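Local coordinates for hypothetical protein SPy2152 (Streptococcus pyogenes, PDB 2FU2), which probably acts as a bacteriocin immunity protein of the EntA_Immun family, protecting the cell that carries it from a bacteriocin-like antimicrobial peptide, at residues S35-K39 with E40-S44. Sequence-based numbering, arbitrary orientation.
Sequences SQLEK and EGMSS
K39 and E40 run side by side off the last turn of helix 24-40, pointing the same way. K39 puts CG opposite its backbone N (chi1 163°) and then bends at chi3 (55°), which brings CE alongside the glutamate, 3.5 Å from E40 CG. Its ammonium NZ ends 4.0 Å from E40 OE2, a long salt bridge at the exposed surface. The other carboxylate oxygen, E40 OE1, faces Q36 one turn back: Q36 reaches out extended, and its OE1 stays 3.7 Å from E40 OE1, two acceptors with no bond between them, the amide and carboxylate planes turned 78° apart. The backbone of the last turn closes with E40 N donating to Q36 O and G41 N to L37 O, both at 2.7 Å. G41, the first residue past the helix, has positive phi and turns the chain off the helical path. L37, buried, brings its CD2 methyl against the departing backbone, 3.5 Å from G41 C, and also touches M42, where CB and the selenium of the selenomethionine are each 4.1 Å from that methyl. This is a helix C-terminus running into a short interhelical loop: M42 N is hydrogen-bonded to the E4 carboxylate (OE2) of helix 4-15, and S43 serves as N-cap of helix 44-60 through its OG to L46 N. L37 packs on I7, L8 and L11 of helix 4-15 and on L46, while M42 leans on A47, so the turn joins helix 24-40 to helix 44-60 at one end of the all-helical bundle, with helix 4-15 alongside.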
ATOM      1  N   SER A  35      -4.245  -5.821   6.881  1.00 35.42           N
ATOM      2  CA  SER A  35      -4.641  -6.664   8.008  1.00 35.87           C
ATOM      3  C   SER A  35      -3.475  -7.046   8.893  1.00 36.21           C
ATOM      4  O   SER A  35      -3.636  -7.164  10.113  1.00 36.00           O
ATOM      5  CB  SER A  35      -5.317  -7.946   7.560  1.00 36.31           C
ATOM      6  OG  SER A  35      -6.284  -7.619   6.570  1.00 41.98           O
ATOM      7  N   GLN A  36      -2.316  -7.293   8.295  1.00 35.89           N
ATOM      8  CA  GLN A  36      -1.169  -7.671   9.085  1.00 36.43           C
ATOM      9  C   GLN A  36      -0.745  -6.503   9.976  1.00 36.18           C
ATOM     10  O   GLN A  36      -0.429  -6.682  11.142  1.00 34.62           O
ATOM     11  CB  GLN A  36      -0.049  -8.166   8.181  1.00 35.03           C
ATOM     12  CG  GLN A  36       1.257  -8.437   8.930  1.00 37.52           C
ATOM     13  CD  GLN A  36       2.441  -8.839   7.993  1.00 39.50           C
ATOM     14  OE1 GLN A  36       3.624  -8.870   8.425  1.00 41.50           O
ATOM     15  NE2 GLN A  36       2.125  -9.141   6.715  1.00 38.95           N
ATOM     16  N   LEU A  37      -0.737  -5.307   9.399  1.00 36.69           N
ATOM     17  CA  LEU A  37      -0.443  -4.073  10.112  1.00 38.03           C
ATOM     18  C   LEU A  37      -1.427  -3.876  11.247  1.00 39.32           C
ATOM     19  O   LEU A  37      -1.052  -3.728  12.412  1.00 39.39           O
ATOM     20  CB  LEU A  37      -0.616  -2.881   9.184  1.00 36.53           C
ATOM     21  CG  LEU A  37       0.366  -1.722   9.216  1.00 37.34           C
ATOM     22  CD1 LEU A  37      -0.245  -0.499   8.579  1.00 37.49           C
ATOM     23  CD2 LEU A  37       0.871  -1.397  10.595  1.00 36.00           C
ATOM     24  N   GLU A  38      -2.696  -3.839  10.905  1.00 40.87           N
ATOM     25  CA  GLU A  38      -3.692  -3.678  11.936  1.00 43.83           C
ATOM     26  C   GLU A  38      -3.481  -4.656  13.085  1.00 45.07           C
ATOM     27  O   GLU A  38      -3.541  -4.270  14.258  1.00 45.44           O
ATOM     28  CB  GLU A  38      -5.059  -3.874  11.351  1.00 44.14           C
ATOM     29  CG  GLU A  38      -6.138  -3.363  12.242  1.00 47.95           C
ATOM     30  CD  GLU A  38      -7.395  -3.184  11.449  1.00 53.32           C
ATOM     31  OE1 GLU A  38      -7.464  -3.793  10.344  1.00 54.77           O
ATOM     32  OE2 GLU A  38      -8.292  -2.441  11.915  1.00 55.94           O
ATOM     33  N   LYS A  39      -3.241  -5.921  12.741  1.00 46.04           N
ATOM     34  CA  LYS A  39      -3.122  -6.987  13.722  1.00 47.85           C
ATOM     35  C   LYS A  39      -1.815  -6.846  14.509  1.00 47.67           C
ATOM     36  O   LYS A  39      -1.867  -6.584  15.692  1.00 48.31           O
ATOM     37  CB  LYS A  39      -3.245  -8.377  13.067  1.00 47.56           C
ATOM     38  CG  LYS A  39      -2.731  -9.559  13.949  1.00 50.59           C
ATOM     39  CD  LYS A  39      -2.278 -10.791  13.086  1.00 50.52           C
ATOM     40  CE  LYS A  39      -1.198 -10.421  12.021  1.00 53.00           C
ATOM     41  NZ  LYS A  39      -1.163 -11.263  10.758  1.00 53.35           N
ATOM     42  N   GLU A  40      -0.658  -6.999  13.859  1.00 47.51           N
ATOM     43  CA  GLU A  40       0.642  -7.053  14.548  1.00 46.80           C
ATOM     44  C   GLU A  40       1.306  -5.691  14.733  1.00 45.49           C
ATOM     45  O   GLU A  40       2.296  -5.603  15.459  1.00 45.81           O
ATOM     46  CB  GLU A  40       1.638  -7.915  13.761  1.00 47.08           C
ATOM     47  CG  GLU A  40       1.542  -9.452  13.884  1.00 49.51           C
ATOM     48  CD  GLU A  40       2.399 -10.203  12.813  1.00 49.78           C
ATOM     49  OE1 GLU A  40       3.207  -9.562  12.085  1.00 51.51           O
ATOM     50  OE2 GLU A  40       2.268 -11.447  12.715  1.00 52.97           O
ATOM     51  N   GLY A  41       0.831  -4.643  14.065  1.00 43.17           N
ATOM     52  CA  GLY A  41       1.642  -3.422  13.980  1.00 41.76           C
ATOM     53  C   GLY A  41       2.714  -3.402  12.872  1.00 40.43           C
ATOM     54  O   GLY A  41       2.813  -4.315  12.074  1.00 39.95           O
HETATM   55  N   MSE A  42       3.516  -2.342  12.825  1.00 39.72           N
HETATM   56  CA  MSE A  42       4.465  -2.087  11.724  1.00 39.23           C
HETATM   57  C   MSE A  42       5.754  -2.817  11.939  1.00 38.41           C
HETATM   58  O   MSE A  42       6.160  -3.095  13.066  1.00 38.83           O
HETATM   59  CB  MSE A  42       4.763  -0.580  11.644  1.00 39.80           C
HETATM   60  CG  MSE A  42       5.448  -0.120  10.425  1.00 41.69           C
HETATM   61 SE   MSE A  42       4.425  -0.457   8.745  1.00 52.14          SE
HETATM   62  CE  MSE A  42       5.695  -1.182   8.009  1.00 38.31           C
ATOM     63  N   SER A  43       6.453  -3.085  10.866  1.00 37.92           N
ATOM     64  CA  SER A  43       7.760  -3.696  10.993  1.00 37.49           C
ATOM     65  C   SER A  43       8.531  -3.369   9.736  1.00 36.66           C
ATOM     66  O   SER A  43       7.940  -3.012   8.727  1.00 36.75           O
ATOM     67  CB  SER A  43       7.625  -5.218  11.179  1.00 37.41           C
ATOM     68  OG  SER A  43       6.912  -5.768  10.089  1.00 37.21           O
ATOM     69  N   SER A  44       9.847  -3.436   9.857  1.00 36.16           N
ATOM     70  CA  SER A  44      10.829  -3.412   8.796  1.00 36.63           C
ATOM     71  C   SER A  44      10.391  -4.294   7.642  1.00 37.36           C
ATOM     72  O   SER A  44      10.290  -3.835   6.493  1.00 38.13           O
ATOM     73  CB  SER A  44      12.108  -4.010   9.373  1.00 36.60           C
ATOM     74  OG  SER A  44      13.255  -3.651   8.644  1.00 38.10           O
TER